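Local atomic coordinates of Myo-inositol-1-phosphate synthase-related protein (Thermotoga maritima MSB8, PDB entry 3CIN), a protein that belongs to the myo-inositol-1-phosphate synthase family and binds nicotinamide-adenine-dinucleotide on a domain with a Rossmann-type parallel sheet. Residues Q21-S26 with N327-L332. Numbering follows the deposited sequence. Where two conformers were deposited one is given.
Sequences QGYVAS and NDSPAL. With NAD (nicotinamide-adenine-dinucleotide), chain F.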
loop_
_atom_site.group_PDB
_atom_site.type_symbol
_atom_site.label_atom_id
_atom_site.label_comp_id
_atom_site.label_asym_id
_atom_site.label_seq_id
_atom_site.Cartn_x
_atom_site.Cartn_y
_atom_site.Cartn_z
ATOM N N GLN A 21 -29.933 -1.764 18.557
ATOM C CA GLN A 21 -29.119 -0.741 19.271
ATOM C C GLN A 21 -27.671 -1.193 19.498
ATOM O O GLN A 21 -27.259 -1.497 20.610
ATOM C CB GLN A 21 -29.776 -0.311 20.595
ATOM C CG GLN A 21 -29.147 0.965 21.168
ATOM C CD GLN A 21 -29.319 2.158 20.269
ATOM O OE1 GLN A 21 -30.401 2.412 19.772
ATOM N NE2 GLN A 21 -28.219 2.879 20.006
ATOM N N GLY A 22 -26.924 -1.287 18.387
ATOM C CA GLY A 22 -25.526 -1.697 18.439
ATOM C C GLY A 22 -24.571 -0.547 18.088
ATOM O O GLY A 22 -24.809 0.623 18.424
ATOM N N TYR A 23 -23.483 -0.878 17.422
ATOM C CA TYR A 23 -22.440 0.103 17.149
ATOM C C TYR A 23 -22.905 1.212 16.240
ATOM O O TYR A 23 -22.724 2.389 16.587
ATOM C CB TYR A 23 -21.219 -0.570 16.531
ATOM C CG TYR A 23 -19.935 -0.164 17.182
ATOM C CD1 TYR A 23 -19.600 1.175 17.329
ATOM C CD2 TYR A 23 -19.025 -1.123 17.621
ATOM C CE1 TYR A 23 -18.374 1.557 17.921
ATOM C CE2 TYR A 23 -17.853 -0.766 18.221
ATOM C CZ TYR A 23 -17.507 0.570 18.352
ATOM O OH TYR A 23 -16.299 0.926 18.950
ATOM N N VAL A 24 -23.487 0.869 15.101
ATOM C CA VAL A 24 -23.983 1.933 14.172
ATOM C C VAL A 24 -24.995 2.823 14.834
ATOM O O VAL A 24 -24.885 4.075 14.835
ATOM C CB VAL A 24 -24.541 1.362 12.861
ATOM C CG1 VAL A 24 -25.204 2.412 12.016
ATOM C CG2 VAL A 24 -23.382 0.697 12.048
ATOM N N ALA A 25 -26.000 2.190 15.417
ATOM C CA ALA A 25 -27.038 2.923 16.082
ATOM C C ALA A 25 -26.538 3.834 17.189
ATOM O O ALA A 25 -27.036 4.971 17.381
ATOM C CB ALA A 25 -28.101 1.956 16.627
ATOM N N SER A 26 -25.618 3.320 18.001
ATOM C CA SER A 26 -25.126 4.047 19.107
ATOM C C SER A 26 -24.201 5.199 18.649
ATOM O O SER A 26 -24.160 6.231 19.271
ATOM C CB SER A 26 -24.426 3.102 20.065
ATOM O OG SER A 26 -25.338 2.173 20.617
ATOM N N ASN A 327 -13.133 3.914 9.875
ATOM C CA ASN A 327 -14.013 3.680 10.992
ATOM C C ASN A 327 -15.397 3.379 10.503
ATOM O O ASN A 327 -16.108 4.267 9.982
ATOM C CB ASN A 327 -13.991 4.906 11.908
ATOM C CG ASN A 327 -12.768 4.998 12.722
ATOM O OD1 ASN A 327 -12.694 4.395 13.795
ATOM N ND2 ASN A 327 -11.801 5.806 12.285
ATOM N N ASP A 328 -15.838 2.134 10.747
ATOM C CA ASP A 328 -17.103 1.645 10.206
ATOM C C ASP A 328 -18.350 2.386 10.637
ATOM O O ASP A 328 -19.149 2.862 9.813
ATOM C CB ASP A 328 -17.304 0.192 10.662
ATOM C CG ASP A 328 -16.716 -0.794 9.736
ATOM O OD1 ASP A 328 -16.773 -0.558 8.502
ATOM O OD2 ASP A 328 -16.214 -1.818 10.266
ATOM N N SER A 329 -18.564 2.377 11.941
ATOM C CA SER A 329 -19.840 2.820 12.467
ATOM C C SER A 329 -19.995 4.315 12.296
ATOM O O SER A 329 -21.075 4.791 11.972
ATOM C CB SER A 329 -19.948 2.390 13.922
ATOM O OG SER A 329 -19.932 0.966 13.937
ATOM N N PRO A 330 -18.902 5.083 12.480
ATOM C CA PRO A 330 -19.060 6.536 12.196
ATOM C C PRO A 330 -19.448 6.848 10.767
ATOM O O PRO A 330 -20.259 7.740 10.537
ATOM C CB PRO A 330 -17.706 7.100 12.598
ATOM C CG PRO A 330 -17.225 6.117 13.664
ATOM C CD PRO A 330 -17.601 4.808 13.087
ATOM N N ALA A 331 -18.902 6.120 9.800
ATOM C CA ALA A 331 -19.244 6.404 8.409
ATOM C C ALA A 331 -20.765 6.290 8.197
ATOM O O ALA A 331 -21.431 7.178 7.617
ATOM C CB ALA A 331 -18.503 5.475 7.456
ATOM N N LEU A 332 -21.327 5.199 8.683
ATOM C CA LEU A 332 -22.737 4.960 8.449
ATOM C C LEU A 332 -23.606 5.857 9.330
ATOM O O LEU A 332 -24.677 6.342 8.905
ATOM C CB LEU A 332 -23.092 3.482 8.642
ATOM C CG LEU A 332 -24.546 3.113 8.346
ATOM C CD1 LEU A 332 -24.983 3.581 6.949
ATOM C CD2 LEU A 332 -24.721 1.582 8.390
HETATM P PA NAD F . -23.878 -4.565 15.860
HETATM O O1A NAD F . -22.935 -3.743 16.698
HETATM O O2A NAD F . -23.764 -6.027 16.164
HETATM O O5B NAD F . -25.319 -4.105 16.276
HETATM C C5B NAD F . -26.465 -4.853 15.876
HETATM C C4B NAD F . -27.514 -4.682 16.961
HETATM O O4B NAD F . -28.744 -5.214 16.498
HETATM C C3B NAD F . -27.197 -5.382 18.278
HETATM O O3B NAD F . -27.481 -4.545 19.386
HETATM C C2B NAD F . -28.126 -6.589 18.273
HETATM O O2B NAD F . -28.343 -7.105 19.558
HETATM C C1B NAD F . -29.328 -6.001 17.567
HETATM N N9A NAD F . -30.239 -6.974 16.957
HETATM C C8A NAD F . -29.834 -8.124 16.287
HETATM N N7A NAD F . -30.972 -8.682 15.748
HETATM C C5A NAD F . -32.039 -7.895 16.103
HETATM C C6A NAD F . -33.417 -8.035 15.914
HETATM N N6A NAD F . -33.965 -9.054 15.180
HETATM N N1A NAD F . -34.223 -7.015 16.380
HETATM C C2A NAD F . -33.678 -5.949 17.074
HETATM N N3A NAD F . -32.329 -5.839 17.339
HETATM C C4A NAD F . -31.547 -6.822 16.850
HETATM O O3 NAD F . -23.673 -4.270 14.327
HETATM P PN NAD F . -23.359 -2.862 13.688
HETATM O O1N NAD F . -21.897 -2.810 13.393
HETATM O O2N NAD F . -24.075 -1.777 14.420
HETATM O O5D NAD F . -24.038 -3.030 12.257
HETATM C C5D NAD F . -25.440 -2.979 12.128
HETATM C C4D NAD F . -25.884 -3.413 10.735
HETATM O O4D NAD F . -25.456 -2.448 9.813
HETATM C C3D NAD F . -25.369 -4.762 10.260
HETATM O O3D NAD F . -26.395 -5.435 9.485
HETATM C C2D NAD F . -24.259 -4.346 9.308
HETATM O O2D NAD F . -24.040 -5.318 8.280
HETATM C C1D NAD F . -24.871 -3.097 8.715
HETATM N N1N NAD F . -23.883 -2.217 8.096
HETATM C C2N NAD F . -22.892 -1.708 8.832
HETATM C C3N NAD F . -22.007 -0.838 8.140
HETATM C C7N NAD F . -21.072 -0.064 8.951
HETATM O O7N NAD F . -21.064 -0.341 10.289
HETATM N N7N NAD F . -20.289 0.862 8.375
HETATM C C4N NAD F . -22.141 -0.551 6.796
HETATM C C5N NAD F . -23.158 -1.102 6.071
HETATM C C6N NAD F . -24.047 -1.935 6.764
#
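Val-24 and Leu-332 meet through methyl groups, Val-24 CG1 lying 3.8 Å from Leu-332 CD2, at the place where the first turns of helices 23-36 and 328-348 come together over NAD. Val-24 can be followed atom by atom. Its CB lies 3.5 Å from O2N of the NAD pyrophosphate. Beyond CB the branches divide the work: CG1, anti to the backbone N (chi1 172°), turns to CD2 and CG of Leu-332, whereas CG2 stands beside that N, near O2N, and makes a tight methyl-to-oxygen contact of 3.1 Å with the carboxamide O7N of NAD. One methyl of Leu-332, CD2, serves both partners, since it also rests 3.6 Å from C3N of the nicotinamide ring. Nearby, in the conformer described, Ser-329 OG approaches Val-24 CG2, Tyr-23 CB and, obliquely, the Tyr-23 ring; these provisional contacts are van der Waals, as carbon offers OG no hydrogen-bonding atom, and OG is hydrogen-bonded to Asp-300 OD1.

No hydrogen bond joins the two segments directly; NAD supplies the polar link. The amides of Tyr-23 and Val-24 donate to O1A and O2N, one on each phosphate, both nearly straight at 171°. Such amides, at the start of a helix after Gly-22, fit the glycine-rich turn of a Rossmann-type fold, and the helix end would probably favour the phosphate charge. Across the contact, NAD N7N donates to Asp-328 O at 2.7 Å. The chemistry is thus split: backbone groups anchor the pyrophosphate and carboxamide from separate helix starts, while methyl groups of Val-24 and Leu-332 meet beside the nicotinamide, consistent with its being held in a defined orientation.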